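Sugar-binding transcriptional regulator, LacI family (Enterococcus faecalis, PDB 3CS3) probably acts as a transcriptional repressor that binds operator DNA and senses a sugar effector through a core of periplasmic-binding-protein type. Local coordinates at residues Phe37-Ile42 / His245-Glu250; Val84-Thr89 / Met237-Lys242; Val13-Tyr18 / Glu25-Ile30; Gly19-Gly24 / Gly211-Glu216. All blocks are in the same frame, centred on the assembly; numbering follows the deposited sequence.

Contact 1 (Phe37-Ile42 / His245-Glu250)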
loop_
_atom_site.group_PDB
_atom_site.type_symbol
_atom_site.label_atom_id
_atom_site.label_comp_id
_atom_site.label_asym_id
_atom_site.label_seq_id
_atom_site.Cartn_x
_atom_site.Cartn_y
_atom_site.Cartn_z
ATOM N N PHE A 37 -15.565 4.999 18.804
ATOM C CA PHE A 37 -16.993 4.727 18.820
ATOM C C PHE A 37 -17.293 3.228 18.730
ATOM O O PHE A 37 -18.419 2.841 18.397
ATOM C CB PHE A 37 -17.683 5.480 17.679
ATOM C CG PHE A 37 -17.574 6.971 17.790
ATOM C CD1 PHE A 37 -18.372 7.673 18.687
ATOM C CD2 PHE A 37 -16.669 7.673 17.003
ATOM C CE1 PHE A 37 -18.272 9.056 18.797
ATOM C CE2 PHE A 37 -16.562 9.059 17.102
ATOM C CZ PHE A 37 -17.365 9.751 18.001
ATOM N N ASP A 38 -16.288 2.403 19.039
ATOM C CA ASP A 38 -16.364 0.932 18.970
ATOM C C ASP A 38 -16.775 0.384 17.597
ATOM O O ASP A 38 -17.471 -0.635 17.503
ATOM C CB ASP A 38 -17.267 0.350 20.075
ATOM C CG ASP A 38 -16.866 0.807 21.462
ATOM O OD1 ASP A 38 -17.704 1.449 22.138
ATOM O OD2 ASP A 38 -15.717 0.529 21.873
ATOM N N TYR A 39 -16.352 1.071 16.538
ATOM C CA TYR A 39 -16.575 0.597 15.179
ATOM C C TYR A 39 -15.302 0.007 14.608
ATOM O O TYR A 39 -14.200 0.330 15.052
ATOM C CB TYR A 39 -17.088 1.724 14.284
ATOM C CG TYR A 39 -18.593 1.816 14.217
ATOM C CD1 TYR A 39 -19.279 1.486 13.050
ATOM C CD2 TYR A 39 -19.336 2.225 15.323
ATOM C CE1 TYR A 39 -20.672 1.576 12.984
ATOM C CE2 TYR A 39 -20.727 2.314 15.271
ATOM C CZ TYR A 39 -21.387 1.987 14.101
ATOM O OH TYR A 39 -22.762 2.076 14.051
ATOM N N GLU A 40 -15.467 -0.879 13.637
ATOM C CA GLU A 40 -14.343 -1.448 12.913
ATOM C C GLU A 40 -14.540 -1.282 11.417
ATOM O O GLU A 40 -15.612 -0.891 10.951
ATOM C CB GLU A 40 -14.152 -2.921 13.264
ATOM C CG GLU A 40 -13.393 -3.148 14.563
ATOM C CD GLU A 40 -13.107 -4.613 14.826
ATOM O OE1 GLU A 40 -13.969 -5.460 14.502
ATOM O OE2 GLU A 40 -12.017 -4.915 15.361
ATOM N N MET A 41 -13.500 -1.590 10.659
ATOM C CA MET A 41 -13.526 -1.325 9.242
ATOM C C MET A 41 -13.088 -2.528 8.415
ATOM O O MET A 41 -12.229 -3.301 8.832
ATOM C CB MET A 41 -12.721 -0.048 8.951
ATOM C CG MET A 41 -11.593 -0.161 7.963
ATOM S SD MET A 41 -10.371 1.098 8.336
ATOM C CE MET A 41 -8.864 0.191 7.971
ATOM N N ILE A 42 -13.741 -2.721 7.276
ATOM C CA ILE A 42 -13.207 -3.609 6.255
ATOM C C ILE A 42 -12.912 -2.812 4.993
ATOM O O ILE A 42 -13.628 -1.863 4.661
ATOM C CB ILE A 42 -14.103 -4.837 5.956
ATOM C CG1 ILE A 42 -15.525 -4.416 5.593
ATOM C CG2 ILE A 42 -14.096 -5.782 7.147
ATOM C CD1 ILE A 42 -15.990 -4.955 4.256
ATOM N N HIS A 245 -21.344 10.388 13.095
ATOM C CA HIS A 245 -22.295 11.488 13.288
ATOM C C HIS A 245 -23.459 11.424 12.306
ATOM O O HIS A 245 -24.602 11.631 12.693
ATOM C CB HIS A 245 -21.591 12.847 13.185
ATOM C CG HIS A 245 -20.816 13.229 14.410
ATOM N ND1 HIS A 245 -19.966 12.360 15.062
ATOM C CD2 HIS A 245 -20.746 14.397 15.089
ATOM C CE1 HIS A 245 -19.419 12.971 16.097
ATOM N NE2 HIS A 245 -19.875 14.209 16.136
ATOM N N LEU A 246 -23.160 11.101 11.050
ATOM C CA LEU A 246 -24.169 11.023 9.994
ATOM C C LEU A 246 -25.171 9.888 10.213
ATOM O O LEU A 246 -26.373 10.068 9.992
ATOM C CB LEU A 246 -23.498 10.905 8.615
ATOM C CG LEU A 246 -24.305 10.685 7.337
ATOM C CD1 LEU A 246 -25.233 11.850 7.053
ATOM C CD2 LEU A 246 -23.355 10.462 6.184
ATOM N N MET A 247 -24.683 8.734 10.665
ATOM C CA MET A 247 -25.558 7.581 10.863
ATOM C C MET A 247 -26.310 7.630 12.192
ATOM O O MET A 247 -27.264 6.879 12.398
ATOM C CB MET A 247 -24.813 6.255 10.638
ATOM C CG MET A 247 -24.164 5.588 11.840
ATOM S SD MET A 247 -23.074 4.225 11.333
ATOM C CE MET A 247 -23.731 3.824 9.718
ATOM N N ARG A 248 -25.882 8.533 13.072
ATOM C CA ARG A 248 -26.548 8.794 14.349
ATOM C C ARG A 248 -27.497 9.986 14.235
ATOM O O ARG A 248 -27.948 10.532 15.244
ATOM C CB ARG A 248 -25.524 9.064 15.456
ATOM C CG ARG A 248 -24.718 7.854 15.901
ATOM C CD ARG A 248 -24.055 8.087 17.257
ATOM N NE ARG A 248 -23.337 9.360 17.332
ATOM C CZ ARG A 248 -22.603 9.755 18.371
ATOM N NH1 ARG A 248 -21.991 10.932 18.338
ATOM N NH2 ARG A 248 -22.475 8.977 19.441
ATOM N N GLY A 249 -27.779 10.401 13.001
ATOM C CA GLY A 249 -28.707 11.494 12.714
ATOM C C GLY A 249 -28.206 12.894 13.004
ATOM O O GLY A 249 -28.915 13.870 12.752
ATOM N N GLU A 250 -26.979 12.994 13.510
ATOM C CA GLU A 250 -26.432 14.254 14.013
ATOM C C GLU A 250 -25.961 15.206 12.911
ATOM O O GLU A 250 -26.040 14.891 11.717
ATOM C CB GLU A 250 -25.305 13.981 15.019
ATOM C CG GLU A 250 -25.795 13.385 16.335
ATOM C CD GLU A 250 -24.729 12.596 17.077
ATOM O OE1 GLU A 250 -23.535 12.708 16.724
ATOM O OE2 GLU A 250 -25.089 11.859 18.023
#

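Contact 2 (Val84-Thr89 / Met237-Lys242)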
loop_
_atom_site.group_PDB
_atom_site.type_symbol
_atom_site.label_atom_id
_atom_site.label_comp_id
_atom_site.label_asym_id
_atom_site.label_seq_id
_atom_site.Cartn_x
_atom_site.Cartn_y
_atom_site.Cartn_z
ATOM N N VAL A 84 -19.922 8.405 3.447
ATOM C CA VAL A 84 -19.018 9.544 3.295
ATOM C C VAL A 84 -18.158 9.361 2.036
ATOM O O VAL A 84 -17.480 8.349 1.874
ATOM C CB VAL A 84 -18.152 9.775 4.560
ATOM C CG1 VAL A 84 -17.155 10.891 4.335
ATOM C CG2 VAL A 84 -19.044 10.134 5.738
ATOM N N VAL A 85 -18.236 10.327 1.127
ATOM C CA VAL A 85 -17.416 10.310 -0.076
ATOM C C VAL A 85 -16.181 11.187 0.093
ATOM O O VAL A 85 -16.240 12.272 0.680
ATOM C CB VAL A 85 -18.211 10.699 -1.359
ATOM C CG1 VAL A 85 -19.146 9.571 -1.767
ATOM C CG2 VAL A 85 -18.981 11.988 -1.168
ATOM N N LEU A 86 -15.059 10.681 -0.405
ATOM C CA LEU A 86 -13.775 11.352 -0.294
ATOM C C LEU A 86 -13.268 11.751 -1.676
ATOM O O LEU A 86 -12.161 12.269 -1.818
ATOM C CB LEU A 86 -12.755 10.419 0.366
ATOM C CG LEU A 86 -13.029 9.728 1.706
ATOM C CD1 LEU A 86 -11.724 9.147 2.219
ATOM C CD2 LEU A 86 -13.624 10.664 2.750
ATOM N N ASP A 87 -14.100 11.528 -2.690
ATOM C CA ASP A 87 -13.644 11.555 -4.074
ATOM C C ASP A 87 -14.538 12.334 -5.036
ATOM O O ASP A 87 -14.211 12.445 -6.220
ATOM C CB ASP A 87 -13.464 10.113 -4.583
ATOM C CG ASP A 87 -14.757 9.292 -4.537
ATOM O OD1 ASP A 87 -15.795 9.768 -4.027
ATOM O OD2 ASP A 87 -14.735 8.145 -5.019
ATOM N N ARG A 88 -15.663 12.847 -4.530
ATOM C CA ARG A 88 -16.675 13.515 -5.354
ATOM C C ARG A 88 -17.614 14.376 -4.514
ATOM O O ARG A 88 -17.629 14.264 -3.285
ATOM C CB ARG A 88 -17.493 12.488 -6.139
ATOM C CG ARG A 88 -18.473 11.680 -5.306
ATOM C CD ARG A 88 -18.878 10.418 -6.027
ATOM N NE ARG A 88 -17.836 9.405 -5.931
ATOM C CZ ARG A 88 -17.842 8.253 -6.590
ATOM N NH1 ARG A 88 -16.854 7.391 -6.415
ATOM N NH2 ARG A 88 -18.837 7.951 -7.409
ATOM N N THR A 89 -18.389 15.230 -5.182
ATOM C CA THR A 89 -19.408 16.040 -4.506
ATOM C C THR A 89 -20.775 15.389 -4.634
ATOM O O THR A 89 -21.020 14.597 -5.548
ATOM C CB THR A 89 -19.507 17.484 -5.049
ATOM O OG1 THR A 89 -19.784 17.452 -6.453
ATOM C CG2 THR A 89 -18.224 18.257 -4.793
ATOM N N MET A 237 -9.455 10.503 9.948
ATOM C CA MET A 237 -10.064 10.772 11.249
ATOM C C MET A 237 -11.390 11.515 11.103
ATOM O O MET A 237 -12.392 11.126 11.712
ATOM C CB MET A 237 -9.108 11.585 12.125
ATOM C CG MET A 237 -9.409 11.508 13.621
ATOM S SD MET A 237 -8.418 10.275 14.497
ATOM C CE MET A 237 -7.050 11.295 15.047
ATOM N N VAL A 238 -11.381 12.571 10.284
ATOM C CA VAL A 238 -12.564 13.386 9.990
ATOM C C VAL A 238 -13.621 12.579 9.230
ATOM O O VAL A 238 -14.819 12.736 9.481
ATOM C CB VAL A 238 -12.186 14.701 9.230
ATOM C CG1 VAL A 238 -13.406 15.442 8.739
ATOM C CG2 VAL A 238 -11.378 15.616 10.121
ATOM N N ALA A 239 -13.182 11.709 8.322
ATOM C CA ALA A 239 -14.111 10.822 7.597
ATOM C C ALA A 239 -14.806 9.838 8.533
ATOM O O ALA A 239 -16.012 9.612 8.414
ATOM C CB ALA A 239 -13.399 10.078 6.490
ATOM N N ALA A 240 -14.038 9.280 9.469
ATOM C CA ALA A 240 -14.560 8.378 10.501
ATOM C C ALA A 240 -15.566 9.054 11.442
ATOM O O ALA A 240 -16.591 8.467 11.765
ATOM C CB ALA A 240 -13.423 7.767 11.291
ATOM N N GLU A 241 -15.282 10.284 11.867
ATOM C CA GLU A 241 -16.189 11.005 12.764
ATOM C C GLU A 241 -17.450 11.451 12.027
ATOM O O GLU A 241 -18.523 11.533 12.618
ATOM C CB GLU A 241 -15.481 12.188 13.464
ATOM C CG GLU A 241 -15.819 13.602 12.938
ATOM C CD GLU A 241 -15.080 14.729 13.666
ATOM O OE1 GLU A 241 -14.028 14.475 14.296
ATOM O OE2 GLU A 241 -15.555 15.881 13.596
ATOM N N LYS A 242 -17.310 11.713 10.730
ATOM C CA LYS A 242 -18.420 12.142 9.897
ATOM C C LYS A 242 -19.407 11.022 9.636
ATOM O O LYS A 242 -20.599 11.272 9.577
ATOM C CB LYS A 242 -17.910 12.682 8.562
ATOM C CG LYS A 242 -18.675 13.885 8.048
ATOM C CD LYS A 242 -17.836 15.153 8.104
ATOM C CE LYS A 242 -17.587 15.637 9.525
ATOM N NZ LYS A 242 -17.418 17.104 9.589
#

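Contact 3 (Val13-Tyr18 / Glu25-Ile30)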
loop_
_atom_site.group_PDB
_atom_site.type_symbol
_atom_site.label_atom_id
_atom_site.label_comp_id
_atom_site.label_asym_id
_atom_site.label_seq_id
_atom_site.Cartn_x
_atom_site.Cartn_y
_atom_site.Cartn_z
ATOM N N VAL A 13 -14.904 0.262 3.652
ATOM C CA VAL A 13 -14.080 1.300 3.053
ATOM C C VAL A 13 -13.705 0.865 1.641
ATOM O O VAL A 13 -13.036 -0.146 1.451
ATOM C CB VAL A 13 -12.838 1.613 3.911
ATOM C CG1 VAL A 13 -11.972 2.668 3.243
ATOM C CG2 VAL A 13 -13.256 2.081 5.308
ATOM N N TYR A 14 -14.166 1.622 0.652
ATOM C CA TYR A 14 -13.980 1.250 -0.746
ATOM C C TYR A 14 -12.889 2.084 -1.401
ATOM O O TYR A 14 -13.066 3.274 -1.661
ATOM C CB TYR A 14 -15.313 1.315 -1.508
ATOM C CG TYR A 14 -16.282 0.254 -1.039
ATOM C CD1 TYR A 14 -16.302 -1.003 -1.638
ATOM C CD2 TYR A 14 -17.145 0.490 0.037
ATOM C CE1 TYR A 14 -17.168 -1.990 -1.199
ATOM C CE2 TYR A 14 -18.011 -0.490 0.486
ATOM C CZ TYR A 14 -18.020 -1.728 -0.142
ATOM O OH TYR A 14 -18.875 -2.712 0.291
ATOM N N LEU A 15 -11.745 1.442 -1.618
ATOM C CA LEU A 15 -10.567 2.088 -2.193
ATOM C C LEU A 15 -10.358 1.635 -3.627
ATOM O O LEU A 15 -10.895 0.613 -4.044
ATOM C CB LEU A 15 -9.321 1.811 -1.348
ATOM C CG LEU A 15 -9.359 2.247 0.125
ATOM C CD1 LEU A 15 -8.027 1.942 0.764
ATOM C CD2 LEU A 15 -9.720 3.734 0.309
ATOM N N ALA A 16 -9.580 2.409 -4.376
ATOM C CA ALA A 16 -9.350 2.152 -5.796
ATOM C C ALA A 16 -8.068 1.362 -6.066
ATOM O O ALA A 16 -7.908 0.781 -7.142
ATOM C CB ALA A 16 -9.332 3.459 -6.551
ATOM N N ASP A 17 -7.179 1.337 -5.077
ATOM C CA ASP A 17 -5.828 0.759 -5.191
ATOM C C ASP A 17 -4.917 1.336 -6.284
ATOM O O ASP A 17 -4.226 0.604 -6.996
ATOM C CB ASP A 17 -5.818 -0.781 -5.175
ATOM C CG ASP A 17 -5.451 -1.351 -3.807
ATOM O OD1 ASP A 17 -4.566 -2.231 -3.748
ATOM O OD2 ASP A 17 -6.034 -0.913 -2.789
ATOM N N TYR A 18 -4.959 2.660 -6.421
ATOM C CA TYR A 18 -3.780 3.396 -6.848
ATOM C C TYR A 18 -3.096 3.913 -5.585
ATOM O O TYR A 18 -1.966 3.520 -5.282
ATOM C CB TYR A 18 -4.067 4.535 -7.856
ATOM C CG TYR A 18 -5.384 5.286 -7.729
ATOM C CD1 TYR A 18 -6.425 5.042 -8.622
ATOM C CD2 TYR A 18 -5.569 6.278 -6.759
ATOM C CE1 TYR A 18 -7.622 5.740 -8.532
ATOM C CE2 TYR A 18 -6.773 6.974 -6.651
ATOM C CZ TYR A 18 -7.795 6.698 -7.542
ATOM O OH TYR A 18 -8.987 7.383 -7.445
ATOM N N GLU A 25 -1.775 5.566 5.864
ATOM C CA GLU A 25 -1.964 6.584 6.891
ATOM C C GLU A 25 -3.397 7.132 6.907
ATOM O O GLU A 25 -3.872 7.623 7.934
ATOM C CB GLU A 25 -0.902 7.693 6.777
ATOM C CG GLU A 25 -0.445 8.022 5.350
ATOM C CD GLU A 25 0.726 7.171 4.855
ATOM O OE1 GLU A 25 1.782 7.159 5.520
ATOM O OE2 GLU A 25 0.592 6.532 3.786
ATOM N N LEU A 26 -4.080 7.030 5.767
ATOM C CA LEU A 26 -5.507 7.326 5.679
ATOM C C LEU A 26 -6.323 6.274 6.442
ATOM O O LEU A 26 -7.172 6.619 7.268
ATOM C CB LEU A 26 -5.954 7.380 4.215
ATOM C CG LEU A 26 -7.445 7.612 3.949
ATOM C CD1 LEU A 26 -7.844 9.049 4.221
ATOM C CD2 LEU A 26 -7.806 7.212 2.540
ATOM N N LEU A 27 -6.041 5.000 6.161
ATOM C CA LEU A 27 -6.652 3.859 6.845
ATOM C C LEU A 27 -6.421 3.834 8.359
ATOM O O LEU A 27 -7.317 3.438 9.104
ATOM C CB LEU A 27 -6.176 2.544 6.216
ATOM C CG LEU A 27 -7.002 1.862 5.111
ATOM C CD1 LEU A 27 -8.097 2.744 4.510
ATOM C CD2 LEU A 27 -6.082 1.351 4.018
ATOM N N GLU A 28 -5.232 4.247 8.804
ATOM C CA GLU A 28 -4.885 4.327 10.227
ATOM C C GLU A 28 -5.714 5.387 10.937
ATOM O O GLU A 28 -6.088 5.236 12.096
ATOM C CB GLU A 28 -3.400 4.659 10.405
ATOM C CG GLU A 28 -2.460 3.459 10.449
ATOM C CD GLU A 28 -1.014 3.847 10.754
ATOM O OE1 GLU A 28 -0.791 4.888 11.418
ATOM O OE2 GLU A 28 -0.099 3.103 10.334
ATOM N N GLY A 29 -5.968 6.481 10.223
ATOM C CA GLY A 29 -6.792 7.568 10.728
ATOM C C GLY A 29 -8.256 7.182 10.816
ATOM O O GLY A 29 -8.937 7.545 11.783
ATOM N N ILE A 30 -8.741 6.463 9.799
ATOM C CA ILE A 30 -10.094 5.895 9.809
ATOM C C ILE A 30 -10.252 4.940 11.003
ATOM O O ILE A 30 -11.171 5.112 11.815
ATOM C CB ILE A 30 -10.458 5.191 8.465
ATOM C CG1 ILE A 30 -10.499 6.200 7.308
ATOM C CG2 ILE A 30 -11.813 4.524 8.555
ATOM C CD1 ILE A 30 -10.788 5.589 5.931
#

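Contact 4 (Gly19-Gly24 / Gly211-Glu216)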
loop_
_atom_site.group_PDB
_atom_site.type_symbol
_atom_site.label_atom_id
_atom_site.label_comp_id
_atom_site.label_asym_id
_atom_site.label_seq_id
_atom_site.Cartn_x
_atom_site.Cartn_y
_atom_site.Cartn_z
ATOM N N GLY A 19 -3.832 4.711 -4.812
ATOM C CA GLY A 19 -3.294 5.558 -3.751
ATOM C C GLY A 19 -2.634 4.947 -2.530
ATOM O O GLY A 19 -2.696 5.528 -1.445
ATOM N N GLY A 20 -1.974 3.800 -2.708
ATOM C CA GLY A 20 -1.254 3.106 -1.636
ATOM C C GLY A 20 -0.096 3.904 -1.066
ATOM O O GLY A 20 0.510 3.511 -0.067
ATOM N N SER A 21 0.199 5.031 -1.709
ATOM C CA SER A 21 1.195 5.972 -1.236
ATOM C C SER A 21 0.624 6.850 -0.113
ATOM O O SER A 21 1.377 7.487 0.630
ATOM C CB SER A 21 1.705 6.823 -2.404
ATOM O OG SER A 21 1.070 8.091 -2.463
ATOM N N PHE A 22 -0.703 6.886 0.006
ATOM C CA PHE A 22 -1.346 7.584 1.123
ATOM C C PHE A 22 -2.352 6.732 1.909
ATOM O O PHE A 22 -2.807 7.159 2.978
ATOM C CB PHE A 22 -1.946 8.939 0.693
ATOM C CG PHE A 22 -3.122 8.836 -0.246
ATOM C CD1 PHE A 22 -2.930 8.841 -1.624
ATOM C CD2 PHE A 22 -4.423 8.774 0.245
ATOM C CE1 PHE A 22 -4.012 8.759 -2.492
ATOM C CE2 PHE A 22 -5.505 8.685 -0.619
ATOM C CZ PHE A 22 -5.299 8.679 -1.991
ATOM N N TYR A 23 -2.689 5.548 1.380
ATOM C CA TYR A 23 -3.734 4.688 1.962
ATOM C C TYR A 23 -3.442 4.252 3.383
ATOM O O TYR A 23 -4.324 4.309 4.231
ATOM C CB TYR A 23 -4.011 3.444 1.111
ATOM C CG TYR A 23 -4.871 3.685 -0.106
ATOM C CD1 TYR A 23 -5.698 4.807 -0.197
ATOM C CD2 TYR A 23 -4.872 2.780 -1.165
ATOM C CE1 TYR A 23 -6.487 5.030 -1.321
ATOM C CE2 TYR A 23 -5.658 2.996 -2.294
ATOM C CZ TYR A 23 -6.465 4.120 -2.362
ATOM O OH TYR A 23 -7.245 4.334 -3.477
ATOM N N GLY A 24 -2.203 3.833 3.632
ATOM C CA GLY A 24 -1.794 3.332 4.939
ATOM C C GLY A 24 -2.090 4.293 6.076
ATOM O O GLY A 24 -2.616 3.896 7.115
ATOM N N GLY A 211 4.730 16.963 -7.730
ATOM C CA GLY A 211 3.654 15.993 -7.538
ATOM C C GLY A 211 2.572 16.484 -6.588
ATOM O O GLY A 211 2.395 17.686 -6.395
ATOM N N PHE A 212 1.860 15.535 -5.987
ATOM C CA PHE A 212 0.711 15.799 -5.123
ATOM C C PHE A 212 0.549 14.520 -4.312
ATOM O O PHE A 212 0.686 13.431 -4.876
ATOM C CB PHE A 212 -0.533 16.021 -5.995
ATOM C CG PHE A 212 -1.627 16.856 -5.356
ATOM C CD1 PHE A 212 -1.966 18.098 -5.896
ATOM C CD2 PHE A 212 -2.351 16.389 -4.257
ATOM C CE1 PHE A 212 -2.995 18.880 -5.331
ATOM C CE2 PHE A 212 -3.377 17.164 -3.679
ATOM C CZ PHE A 212 -3.700 18.408 -4.223
ATOM N N ASP A 213 0.298 14.667 -3.004
ATOM C CA ASP A 213 0.041 13.574 -2.012
ATOM C C ASP A 213 1.058 13.460 -0.884
ATOM O O ASP A 213 0.702 13.028 0.208
ATOM C CB ASP A 213 -0.188 12.173 -2.619
ATOM C CG ASP A 213 -1.528 12.045 -3.314
ATOM O OD1 ASP A 213 -2.386 12.932 -3.131
ATOM O OD2 ASP A 213 -1.707 11.066 -4.064
ATOM N N ASN A 214 2.311 13.825 -1.159
ATOM C CA ASN A 214 3.414 13.712 -0.194
ATOM C C ASN A 214 3.642 12.267 0.286
ATOM O O ASN A 214 3.615 11.972 1.479
ATOM C CB ASN A 214 3.218 14.696 0.973
ATOM C CG ASN A 214 4.429 14.793 1.889
ATOM O OD1 ASN A 214 5.578 14.714 1.450
ATOM N ND2 ASN A 214 4.168 14.962 3.178
ATOM N N SER A 215 3.854 11.371 -0.671
ATOM C CA SER A 215 4.189 9.991 -0.376
ATOM C C SER A 215 5.543 9.957 0.317
ATOM O O SER A 215 6.400 10.811 0.054
ATOM C CB SER A 215 4.226 9.160 -1.660
ATOM O OG SER A 215 5.286 9.541 -2.521
ATOM N N GLU A 216 5.736 8.987 1.207
ATOM C CA GLU A 216 7.010 8.889 1.914
ATOM C C GLU A 216 8.154 8.434 1.010
ATOM O O GLU A 216 9.300 8.791 1.263
ATOM C CB GLU A 216 6.913 8.069 3.210
ATOM C CG GLU A 216 6.580 6.591 3.054
ATOM C CD GLU A 216 6.534 5.864 4.397
ATOM O OE1 GLU A 216 5.784 4.871 4.510
ATOM O OE2 GLU A 216 7.246 6.284 5.337
HETATM O O HOH W 1 3.660 7.007 1.298
HETATM O O HOH W 2 0.416 9.543 -4.746
#

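Contact 1 (Phe37-Ile42 / His245-Glu250)
Tyr39 and Met247 make the closest approach between segments 37-42 and 245-250, a thioether set against the hydroxyl end of a phenol ring. The sulfur SD of Met247 lies 3.5 Å from the hydroxyl OH of Tyr39 and 3.9 Å from its ring carbon CE1. Seen from the centroid of the Tyr39 ring, SD is 4.8 Å distant and 53° off the ring normal, an oblique Met-aromatic contact. The methionine chain runs out extended at chi2 and bends only at chi3, which brings the sulfur to the phenol end of the ring. Asp59 touches both side chains and Leu34 packs on Tyr39.

Phe37 makes the second, looser group of contacts. Its CZ comes to 4.3 Å from CE1 of His245, at the edge of the imidazole and near its plane. On the same ring, CE1 stands 4.2 Å from NH1 of Arg248, and CD1 lies over a face of the guanidinium, whose plane is turned 71° from that of the ring.

Charge is paired within segment 245-250: NH1 of Arg248 meets OE1 of Glu250 at 2.9 Å, a salt bridge whose hydrogen bond is bent, uses the syn lone pair and tilts out of the guanidinium plane. Arg248 has two conformers, so this pairing and the Phe37 approach describe one state. Asp38 and Gly249 are C-prime residues of Schellman motifs ending helices 23-35 and 232-247. The small interface, a Met-aromatic touch plus loose ring packing without a direct polar bond across, probably depends mainly on dispersion.

Contact 2 (Val84-Thr89 / Met237-Lys242)
Val84 meets Ala239 and Lys242 at the end of strand 82-85, where a helix is seated on the sheet through aliphatic groups. CG2 of Val84 lies 4.0 Å from CB of Lys242, the side chains crossing at about a right angle, and is also close to O of Ala239. CG1, anti to the backbone N (chi1 176°), faces CB of Ala239 more loosely at 4.4 Å.

Past the strand end, Leu86 sends its end to the same alanine: CD2 reaches CB of Ala239 at 3.8 Å, the tightest apolar approach here. Asp87 and Arg88 turn to each other instead. Arg88 grips the carboxylate side-on in a salt bridge, NE to OD1 of Asp87 at 2.8 Å and NH1 to OD2 of Asp87 at 2.6 Å, both bonds nearly straight and in the guanidinium plane but above the carboxylate plane. Asp65 N also binds OD2, and Phe68 O and Thr70 OG1 take NH2 of Arg88.

The aliphatic root of Lys242 packs here, while its NZ forms a salt bridge with Glu255 and a hydrogen bond to Glu253 O. Helix 232-247 thus rests on strand 82-85, between strands 60-64 and 95-100; Val98 also packs on Val84 and Leu86, and Trp235 of the same helix on Leu86.

Contact 3 (Val13-Tyr18 / Glu25-Ile30)
Ile30, held in its helix by the 3.0 Å hydrogen bond from its own N to O of Leu26, points its CD1 at the strand and meets CG1 of Val13 at 4.1 Å, tip to tip. Everything else across this contact is likewise aliphatic, as expected where a helix packs on the strand just before it in a beta-alpha-beta crossover.

CG1 of Val13 is the shared methyl. Swung to the far side of CB from the backbone N (chi1 178°), it also lies 4.1 Å from CD1 of Leu27, the valine and leucine side chains sliding past each other in opposite directions. Leu15, next on this face of the strand, aims straight at Leu27: its CD1 sits 3.8 Å from CD1 of Leu27 and equally close to CD2, wedged against the fork of the branched end. One leucine therefore touches both strand residues, bridging them along the strand.

Strand 13-15 and helix 25-30 run nearly antiparallel (171° between their N-to-C directions), their axes 11.7 Å apart at closest. Helix 23-35 lies against the sheet of strand 10-15, whose backbone is bonded to strands 40-45 and 60-64 beside it. Met41 packs on Leu27 and Ile30, Leu64 on Leu15 and Leu26, and Trp235 of helix 232-247 on Leu26.

Contact 4 (Gly19-Gly24 / Gly211-Glu216)
Ser21 and Ser215 meet in direct van der Waals contact, OG of Ser21 being 3.4 Å from CB of Ser215. The hydroxyl of Ser215 is engaged elsewhere: lying between the backbone N and the carbonyl carbon (chi1 67°), OG turns to N of Gly218 and caps the first turn of helix 216-220. Ser215 thus offers a methylene to its neighbour and spends its polar atom on the helix.

An aromatic group meets an acid in the second contact. OD2 of Asp213 stands 3.5 Å from CD1 of Phe22, placed obliquely to the ring, with ring and carboxylate planes 60° apart. Carbon-bound hydrogens are weak partners for a carboxylate, and the acid finds stronger ones: OD1 is bonded to Tyr230 OH and also to a bound glycerol, probably from the crystallisation liquor.

Periplasmic-binding-protein-like cores have two subdomains separated by a cleft, and this contact joins a loop of each, the one before helix 23-35 and the one after strand 207-210. In relatives of the LacI family an aspartate at this kind of site often contacts the effector, so Asp213 may do so here. The glycerol at Asp213 is consistent with such a pocket.

Water supplies the polar link. One molecule accepts from OG of Ser21 at 2.8 Å and donates to OD2 of Asp213 at 2.7 Å, joining the two loops through a single solvent molecule. A second water lies between Ser21 O and Glu216 N, but its approach to the carbonyl is too short to be trusted.

Overall arrangement
From the N terminus, contact 3 closes first, a short loop in which strand 10-15 is packed by helix 23-35. Segment 19-24 lies inside that loop yet pairs with 211-216, so contact 4 crosses contact 3 and, ending before 237, crosses contacts 1 and 2 as well. Contact 1 opens after contact 3 has closed and spans 203 residues; contact 2 is nested within it, sharing helix 232-247. Contacts 1, 2 and 3 all reach the seven-stranded mixed sheet, and Ala240 packing on Ile30 brings the helices of contacts 2 and 3 together. Contact 4 alone extends to the loop after the four-stranded sheet, tying the two lobes.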